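Local coordinates for protein serine acetyltransferase (Entamoeba histolytica, PDB 3Q1X) that probably catalyses the transfer of an acetyl group to the hydroxyl of L-serine, a step in cysteine biosynthesis, at residues Y6-Q11 with E94-I99; H10-M15 with K43-D48. All coordinates share one frame; numbering follows the deposited sequence.

How the contacts relate
Contact 1 and contact 2 both start from helix 2-18 and share His10 and Gln11. Contact 1 sets this helix against helix 82-113, and contact 2 sets its next turn against the end of helix 36-45. They lie about 9 Å apart, centre to centre, and touch through Phe45 of contact 2. Its ring packs on two residues of contact 1: Leu96 O lies 3.5 Å from Phe45 CE1, and Ile99 CG2 lies 3.8 Å from Phe45 CZ. Both contacts belong to the N-terminal helical part of the chain. The serine pocket, with Ala206, His208, Arg222 and His223, is in the left-handed beta-helix part, and neither contact includes any of its residues.

Contact 1: residues Y6-Q11 with E94-I99; sequences YSIAHQ and EKLPSI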
ATOM      1  N   TYR A   6      32.959  13.712   5.076  1.00 22.93           N
ATOM      2  CA  TYR A   6      33.122  15.152   5.270  1.00 23.50           C
ATOM      3  C   TYR A   6      33.140  15.918   3.937  1.00 22.88           C
ATOM      4  O   TYR A   6      32.503  16.972   3.818  1.00 22.88           O
ATOM      5  CB  TYR A   6      34.380  15.518   6.081  1.00 24.33           C
ATOM      6  CG  TYR A   6      34.657  16.986   5.873  1.00 26.01           C
ATOM      7  CD1 TYR A   6      33.992  17.958   6.625  1.00 29.23           C
ATOM      8  CD2 TYR A   6      35.489  17.417   4.841  1.00 27.04           C
ATOM      9  CE1 TYR A   6      34.197  19.311   6.388  1.00 29.46           C
ATOM     10  CE2 TYR A   6      35.690  18.777   4.591  1.00 28.62           C
ATOM     11  CZ  TYR A   6      35.047  19.713   5.371  1.00 29.72           C
ATOM     12  OH  TYR A   6      35.254  21.049   5.122  1.00 31.64           O
ATOM     13  N   SER A   7      33.879  15.397   2.954  1.00 22.25           N
ATOM     14  CA  SER A   7      34.024  16.066   1.655  1.00 21.57           C
ATOM     15  C   SER A   7      32.716  16.077   0.881  1.00 21.07           C
ATOM     16  O   SER A   7      32.373  17.076   0.249  1.00 20.41           O
ATOM     17  CB  SER A   7      35.125  15.424   0.806  1.00 21.64           C
ATOM     18  OG  SER A   7      34.688  14.218   0.183  1.00 23.30           O
ATOM     19  N   ILE A   8      31.999  14.955   0.938  1.00 20.38           N
ATOM     20  CA  ILE A   8      30.713  14.839   0.258  1.00 20.76           C
ATOM     21  C   ILE A   8      29.662  15.724   0.938  1.00 20.60           C
ATOM     22  O   ILE A   8      28.897  16.403   0.257  1.00 21.37           O
ATOM     23  CB  ILE A   8      30.249  13.352   0.123  1.00 20.46           C
ATOM     24  CG1 ILE A   8      31.211  12.550  -0.779  1.00 20.50           C
ATOM     25  CG2 ILE A   8      28.809  13.245  -0.391  1.00 19.86           C
ATOM     26  CD1 ILE A   8      31.361  13.061  -2.215  1.00 20.77           C
ATOM     27  N   ALA A   9      29.637  15.738   2.271  1.00 20.90           N
ATOM     28  CA  ALA A   9      28.714  16.605   3.012  1.00 21.18           C
ATOM     29  C   ALA A   9      28.998  18.082   2.770  1.00 21.61           C
ATOM     30  O   ALA A   9      28.078  18.898   2.739  1.00 21.38           O
ATOM     31  CB  ALA A   9      28.762  16.303   4.499  1.00 21.65           C
ATOM     32  N   HIS A  10      30.278  18.420   2.611  1.00 22.13           N
ATOM     33  CA  HIS A  10      30.662  19.781   2.255  1.00 22.42           C
ATOM     34  C   HIS A  10      30.088  20.192   0.893  1.00 22.57           C
ATOM     35  O   HIS A  10      29.528  21.281   0.771  1.00 23.03           O
ATOM     36  CB  HIS A  10      32.181  19.964   2.276  1.00 22.71           C
ATOM     37  CG  HIS A  10      32.619  21.326   1.834  1.00 23.84           C
ATOM     38  ND1 HIS A  10      32.443  22.451   2.610  1.00 25.43           N
ATOM     39  CD2 HIS A  10      33.193  21.749   0.683  1.00 24.37           C
ATOM     40  CE1 HIS A  10      32.902  23.507   1.961  1.00 25.29           C
ATOM     41  NE2 HIS A  10      33.362  23.109   0.790  1.00 24.58           N
ATOM     42  N   GLN A  11      30.235  19.325  -0.113  1.00 22.87           N
ATOM     43  CA  GLN A  11      29.718  19.582  -1.464  1.00 23.13           C
ATOM     44  C   GLN A  11      28.191  19.726  -1.473  1.00 23.16           C
ATOM     45  O   GLN A  11      27.664  20.692  -2.022  1.00 23.30           O
ATOM     46  CB  GLN A  11      30.176  18.508  -2.465  1.00 23.26           C
ATOM     47  CG  GLN A  11      29.557  18.679  -3.856  1.00 24.68           C
ATOM     48  CD  GLN A  11      30.224  17.852  -4.943  1.00 29.13           C
ATOM     49  OE1 GLN A  11      30.992  16.928  -4.668  1.00 31.38           O
ATOM     50  NE2 GLN A  11      29.908  18.172  -6.197  1.00 31.16           N
ATOM     51  N   GLU A  94      30.076   8.763  -3.452  1.00 20.07           N
ATOM     52  CA  GLU A  94      30.536   9.345  -4.719  1.00 20.55           C
ATOM     53  C   GLU A  94      29.412   9.962  -5.553  1.00 20.48           C
ATOM     54  O   GLU A  94      29.560  11.073  -6.066  1.00 20.77           O
ATOM     55  CB  GLU A  94      31.259   8.287  -5.548  1.00 20.83           C
ATOM     56  CG  GLU A  94      31.968   8.840  -6.776  1.00 23.07           C
ATOM     57  CD  GLU A  94      32.473   7.753  -7.715  1.00 25.78           C
ATOM     58  OE1 GLU A  94      32.550   6.569  -7.305  1.00 28.47           O
ATOM     59  OE2 GLU A  94      32.800   8.083  -8.874  1.00 28.02           O
ATOM     60  N   LYS A  95      28.295   9.238  -5.665  1.00 20.17           N
ATOM     61  CA  LYS A  95      27.169   9.646  -6.508  1.00 20.23           C
ATOM     62  C   LYS A  95      26.185  10.621  -5.861  1.00 19.47           C
ATOM     63  O   LYS A  95      25.296  11.121  -6.541  1.00 19.55           O
ATOM     64  CB  LYS A  95      26.391   8.407  -6.981  1.00 20.49           C
ATOM     65  CG  LYS A  95      27.129   7.526  -7.974  1.00 22.40           C
ATOM     66  CD  LYS A  95      26.982   8.026  -9.408  1.00 26.31           C
ATOM     67  CE  LYS A  95      27.876   7.223 -10.330  1.00 28.06           C
ATOM     68  NZ  LYS A  95      29.316   7.585 -10.163  1.00 29.10           N
ATOM     69  N   LEU A  96      26.312  10.897  -4.562  1.00 19.02           N
ATOM     70  CA  LEU A  96      25.276  11.706  -3.883  1.00 18.77           C
ATOM     71  C   LEU A  96      25.074  13.119  -4.453  1.00 18.57           C
ATOM     72  O   LEU A  96      23.922  13.575  -4.564  1.00 18.29           O
ATOM     73  CB  LEU A  96      25.470  11.736  -2.355  1.00 18.52           C
ATOM     74  CG  LEU A  96      25.220  10.395  -1.665  1.00 18.47           C
ATOM     75  CD1 LEU A  96      25.532  10.497  -0.175  1.00 18.84           C
ATOM     76  CD2 LEU A  96      23.787   9.912  -1.871  1.00 19.53           C
ATOM     77  N   PRO A  97      26.165  13.812  -4.826  1.00 18.60           N
ATOM     78  CA  PRO A  97      25.941  15.114  -5.481  1.00 18.73           C
ATOM     79  C   PRO A  97      25.166  15.015  -6.802  1.00 18.58           C
ATOM     80  O   PRO A  97      24.248  15.813  -7.021  1.00 18.65           O
ATOM     81  CB  PRO A  97      27.362  15.647  -5.708  1.00 19.07           C
ATOM     82  CG  PRO A  97      28.162  15.005  -4.631  1.00 19.04           C
ATOM     83  CD  PRO A  97      27.590  13.613  -4.497  1.00 18.37           C
ATOM     84  N   SER A  98      25.499  14.040  -7.649  1.00 18.33           N
ATOM     85  CA  SER A  98      24.799  13.901  -8.932  1.00 19.10           C
ATOM     86  C   SER A  98      23.334  13.496  -8.733  1.00 18.49           C
ATOM     87  O   SER A  98      22.452  13.982  -9.436  1.00 18.60           O
ATOM     88  CB  SER A  98      25.518  12.940  -9.891  1.00 19.06           C
ATOM     89  OG  SER A  98      25.552  11.613  -9.416  1.00 22.15           O
ATOM     90  N   ILE A  99      23.086  12.614  -7.769  1.00 18.27           N
ATOM     91  CA  ILE A  99      21.721  12.250  -7.392  1.00 17.26           C
ATOM     92  C   ILE A  99      20.927  13.475  -6.920  1.00 17.42           C
ATOM     93  O   ILE A  99      19.775  13.658  -7.312  1.00 16.56           O
ATOM     94  CB  ILE A  99      21.711  11.110  -6.342  1.00 17.35           C
ATOM     95  CG1 ILE A  99      22.328   9.848  -6.962  1.00 17.94           C
ATOM     96  CG2 ILE A  99      20.291  10.871  -5.820  1.00 17.62           C
ATOM     97  CD1 ILE A  99      22.655   8.748  -5.979  1.00 19.61           C
TER
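Gln11 holds CG anti to its backbone N (chi1 175°) and runs on extended, which carries its amide across the ring of Pro97. In Ile8 the methyl CG2 takes the position opposite the backbone N, while CG1 stands beside that N; CG2 is the branch that meets Leu96 and Pro97. This is nearly parallel helix-helix packing in the N-terminal helical part of the chain, between helix 2-18 and helix 82-113. The axes of the segments 6-11 and 94-99 come within 9.5 Å, with 9° between their directions. The contact is made by side chains, without hydrogen bonds between the two segments.

CB of Ile8 is directed toward 94-99. Its CG2 is 4.2 Å from Leu96 CB, and the two side chains cross at about a right angle. The same Ile8 methyl, CG2, sits 4.3 Å from Pro97 CD, so it serves both residues. Leu65 of helix 59-79 touches Ile8 and Leu96 as well, and helix 128-144 adds Ile138 against Leu96. The proline falls at a kink in helix 82-113. It has no N-H to give to the preceding turn, and Ser98 N also lacks a bond to that turn. Lys95 O is still gripped twice, by Ile99 N and by Ser98 OG, the latter at 2.9 Å. That hydroxyl approaches with a C=O...donor angle of 123°, tilted from the carbonyl plane.

Gln11 is partly exposed, and its amide meets the proline by van der Waals contact. Gln11 NE2 comes within 3.6 Å of Pro97 CB, and Gln11 OE1 rests 3.4 Å from Pro97 CG.

Contact 2: residues H10-M15 with K43-D48; sequences HQLYEM and KIFFPD
Leu12 meets Ile44 and Phe45 with its two methyl branches. Leu12 CD1 takes Ile44, with Ile44 CG2 3.8 Å away. Leu12 CD2 takes the ring of Phe45, 4.3 Å from Phe45 CE1. This methyl comes to the ring edge, near the ring plane. All three side chains are buried.

CB of Leu12 is directed toward 43-48, with CG beside the backbone N (chi1 -72°) and the fork of methyls spread over the two neighbours. Phe45 leaves its helix with CB turned away from 10-15, yet its ring swings back to reach Leu12. Leu12 CA and Phe45 CA are the nearest such pair, 7.6 Å apart.

The contact joins helix 2-18 to the last turn of helix 36-45, within the helical part of this hexapeptide-repeat transferase. Phe46 is the first residue to leave helical backbone angles, and the chain turns there into Pro47 and Asp48.

Further out, other helices complete the core. Leu65 and Leu68 of helix 59-79 pack on Ile44, and Leu103 of helix 82-113 packs on Phe45. Beyond the turn, the carboxylate of Asp48 is buried and well supplied with bonds. OD1 is hydrogen-bonded to Tyr16 OH, while OD2 is hydrogen-bonded to His24 ND1 and Ser25 N.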
ATOM      1  N   HIS A  10      30.278  18.420   2.611  1.00 22.13           N
ATOM      2  CA  HIS A  10      30.662  19.781   2.255  1.00 22.42           C
ATOM      3  C   HIS A  10      30.088  20.192   0.893  1.00 22.57           C
ATOM      4  O   HIS A  10      29.528  21.281   0.771  1.00 23.03           O
ATOM      5  CB  HIS A  10      32.181  19.964   2.276  1.00 22.71           C
ATOM      6  CG  HIS A  10      32.619  21.326   1.834  1.00 23.84           C
ATOM      7  ND1 HIS A  10      32.443  22.451   2.610  1.00 25.43           N
ATOM      8  CD2 HIS A  10      33.193  21.749   0.683  1.00 24.37           C
ATOM      9  CE1 HIS A  10      32.902  23.507   1.961  1.00 25.29           C
ATOM     10  NE2 HIS A  10      33.362  23.109   0.790  1.00 24.58           N
ATOM     11  N   GLN A  11      30.235  19.325  -0.113  1.00 22.87           N
ATOM     12  CA  GLN A  11      29.718  19.582  -1.464  1.00 23.13           C
ATOM     13  C   GLN A  11      28.191  19.726  -1.473  1.00 23.16           C
ATOM     14  O   GLN A  11      27.664  20.692  -2.022  1.00 23.30           O
ATOM     15  CB  GLN A  11      30.176  18.508  -2.465  1.00 23.26           C
ATOM     16  CG  GLN A  11      29.557  18.679  -3.856  1.00 24.68           C
ATOM     17  CD  GLN A  11      30.224  17.852  -4.943  1.00 29.13           C
ATOM     18  OE1 GLN A  11      30.992  16.928  -4.668  1.00 31.38           O
ATOM     19  NE2 GLN A  11      29.908  18.172  -6.197  1.00 31.16           N
ATOM     20  N   LEU A  12      27.504  18.771  -0.849  1.00 22.96           N
ATOM     21  CA  LEU A  12      26.044  18.807  -0.702  1.00 23.30           C
ATOM     22  C   LEU A  12      25.568  20.076   0.020  1.00 24.20           C
ATOM     23  O   LEU A  12      24.543  20.665  -0.345  1.00 24.13           O
ATOM     24  CB  LEU A  12      25.551  17.554   0.030  1.00 23.10           C
ATOM     25  CG  LEU A  12      25.587  16.212  -0.713  1.00 22.08           C
ATOM     26  CD1 LEU A  12      25.272  15.064   0.244  1.00 21.93           C
ATOM     27  CD2 LEU A  12      24.641  16.175  -1.910  1.00 22.11           C
ATOM     28  N   TYR A  13      26.321  20.505   1.028  1.00 25.09           N
ATOM     29  CA  TYR A  13      25.977  21.730   1.749  1.00 26.15           C
ATOM     30  C   TYR A  13      26.087  22.979   0.871  1.00 26.36           C
ATOM     31  O   TYR A  13      25.210  23.853   0.912  1.00 25.92           O
ATOM     32  CB  TYR A  13      26.823  21.876   3.018  1.00 26.64           C
ATOM     33  CG  TYR A  13      26.485  23.111   3.821  1.00 29.20           C
ATOM     34  CD1 TYR A  13      25.284  23.203   4.525  1.00 30.94           C
ATOM     35  CD2 TYR A  13      27.366  24.193   3.869  1.00 31.38           C
ATOM     36  CE1 TYR A  13      24.967  24.343   5.260  1.00 32.64           C
ATOM     37  CE2 TYR A  13      27.060  25.335   4.601  1.00 33.12           C
ATOM     38  CZ  TYR A  13      25.860  25.401   5.295  1.00 33.45           C
ATOM     39  OH  TYR A  13      25.555  26.528   6.018  1.00 35.00           O
ATOM     40  N   GLU A  14      27.166  23.058   0.091  1.00 26.37           N
ATOM     41  CA  GLU A  14      27.393  24.161  -0.844  1.00 27.09           C
ATOM     42  C   GLU A  14      26.322  24.203  -1.933  1.00 26.70           C
ATOM     43  O   GLU A  14      25.889  25.283  -2.350  1.00 27.29           O
ATOM     44  CB  GLU A  14      28.791  24.059  -1.464  1.00 27.27           C
ATOM     45  CG  GLU A  14      29.928  24.504  -0.538  1.00 29.98           C
ATOM     46  CD  GLU A  14      29.858  25.984  -0.171  1.00 32.71           C
ATOM     47  OE1 GLU A  14      29.838  26.835  -1.089  1.00 33.18           O
ATOM     48  OE2 GLU A  14      29.828  26.299   1.039  1.00 34.67           O
ATOM     49  N   MET A  15      25.900  23.024  -2.388  1.00 26.18           N
ATOM     50  CA  MET A  15      24.798  22.913  -3.342  1.00 25.40           C
ATOM     51  C   MET A  15      23.507  23.433  -2.720  1.00 25.69           C
ATOM     52  O   MET A  15      22.777  24.196  -3.352  1.00 25.87           O
ATOM     53  CB  MET A  15      24.625  21.468  -3.803  1.00 25.04           C
ATOM     54  CG  MET A  15      25.729  20.995  -4.736  1.00 23.50           C
ATOM     55  SD  MET A  15      25.817  19.205  -4.796  1.00 22.02           S
ATOM     56  CE  MET A  15      24.663  18.856  -6.107  1.00 20.41           C
ATOM     57  N   LYS A  43      16.538  14.268   5.044  1.00 22.53           N
ATOM     58  CA  LYS A  43      17.289  15.283   5.789  1.00 23.54           C
ATOM     59  C   LYS A  43      18.523  15.748   5.026  1.00 23.48           C
ATOM     60  O   LYS A  43      18.833  16.946   4.994  1.00 23.44           O
ATOM     61  CB  LYS A  43      17.692  14.762   7.174  1.00 23.69           C
ATOM     62  CG  LYS A  43      16.528  14.684   8.152  1.00 25.19           C
ATOM     63  CD  LYS A  43      16.962  14.286   9.553  1.00 27.16           C
ATOM     64  CE  LYS A  43      15.840  14.565  10.543  1.00 30.61           C
ATOM     65  NZ  LYS A  43      15.968  13.770  11.790  1.00 32.08           N
ATOM     66  N   ILE A  44      19.210  14.791   4.407  1.00 23.44           N
ATOM     67  CA  ILE A  44      20.446  15.040   3.665  1.00 23.38           C
ATOM     68  C   ILE A  44      20.217  15.896   2.417  1.00 23.26           C
ATOM     69  O   ILE A  44      20.938  16.871   2.180  1.00 23.59           O
ATOM     70  CB  ILE A  44      21.117  13.697   3.271  1.00 23.56           C
ATOM     71  CG1 ILE A  44      21.503  12.900   4.531  1.00 23.34           C
ATOM     72  CG2 ILE A  44      22.321  13.931   2.356  1.00 23.50           C
ATOM     73  CD1 ILE A  44      21.835  11.430   4.278  1.00 23.82           C
ATOM     74  N   PHE A  45      19.216  15.524   1.621  1.00 22.63           N
ATOM     75  CA  PHE A  45      18.931  16.212   0.362  1.00 22.08           C
ATOM     76  C   PHE A  45      18.095  17.477   0.500  1.00 22.24           C
ATOM     77  O   PHE A  45      18.302  18.425  -0.251  1.00 22.55           O
ATOM     78  CB  PHE A  45      18.260  15.270  -0.642  1.00 21.58           C
ATOM     79  CG  PHE A  45      19.175  14.215  -1.205  1.00 20.67           C
ATOM     80  CD1 PHE A  45      20.456  14.535  -1.657  1.00 19.06           C
ATOM     81  CD2 PHE A  45      18.736  12.899  -1.317  1.00 19.84           C
ATOM     82  CE1 PHE A  45      21.296  13.546  -2.187  1.00 19.35           C
ATOM     83  CE2 PHE A  45      19.556  11.910  -1.856  1.00 19.53           C
ATOM     84  CZ  PHE A  45      20.840  12.232  -2.291  1.00 17.98           C
ATOM     85  N   PHE A  46      17.143  17.478   1.433  1.00 22.60           N
ATOM     86  CA  PHE A  46      16.247  18.625   1.627  1.00 23.02           C
ATOM     87  C   PHE A  46      16.066  18.989   3.104  1.00 22.88           C
ATOM     88  O   PHE A  46      14.953  18.891   3.647  1.00 22.94           O
ATOM     89  CB  PHE A  46      14.898  18.356   0.937  1.00 23.69           C
ATOM     90  CG  PHE A  46      15.032  17.948  -0.505  1.00 23.38           C
ATOM     91  CD1 PHE A  46      15.270  18.900  -1.490  1.00 24.27           C
ATOM     92  CD2 PHE A  46      14.949  16.607  -0.873  1.00 23.93           C
ATOM     93  CE1 PHE A  46      15.417  18.527  -2.823  1.00 24.70           C
ATOM     94  CE2 PHE A  46      15.092  16.221  -2.205  1.00 24.24           C
ATOM     95  CZ  PHE A  46      15.327  17.181  -3.182  1.00 25.77           C
ATOM     96  N   PRO A  47      17.163  19.423   3.765  1.00 22.70           N
ATOM     97  CA  PRO A  47      17.137  19.680   5.209  1.00 22.52           C
ATOM     98  C   PRO A  47      16.112  20.723   5.674  1.00 22.34           C
ATOM     99  O   PRO A  47      15.618  20.612   6.786  1.00 22.68           O
ATOM    100  CB  PRO A  47      18.556  20.173   5.507  1.00 22.58           C
ATOM    101  CG  PRO A  47      19.119  20.589   4.189  1.00 22.89           C
ATOM    102  CD  PRO A  47      18.504  19.664   3.200  1.00 22.47           C
ATOM    103  N   ASP A  48      15.803  21.712   4.839  1.00 22.08           N
ATOM    104  CA  ASP A  48      14.836  22.770   5.195  1.00 22.22           C
ATOM    105  C   ASP A  48      13.452  22.220   5.504  1.00 22.32           C
ATOM    106  O   ASP A  48      12.650  22.857   6.193  1.00 22.21           O
ATOM    107  CB  ASP A  48      14.692  23.786   4.063  1.00 22.38           C
ATOM    108  CG  ASP A  48      15.813  24.800   4.032  1.00 22.64           C
ATOM    109  OD1 ASP A  48      16.606  24.865   4.995  1.00 22.54           O
ATOM    110  OD2 ASP A  48      15.882  25.539   3.037  1.00 23.03           O
TER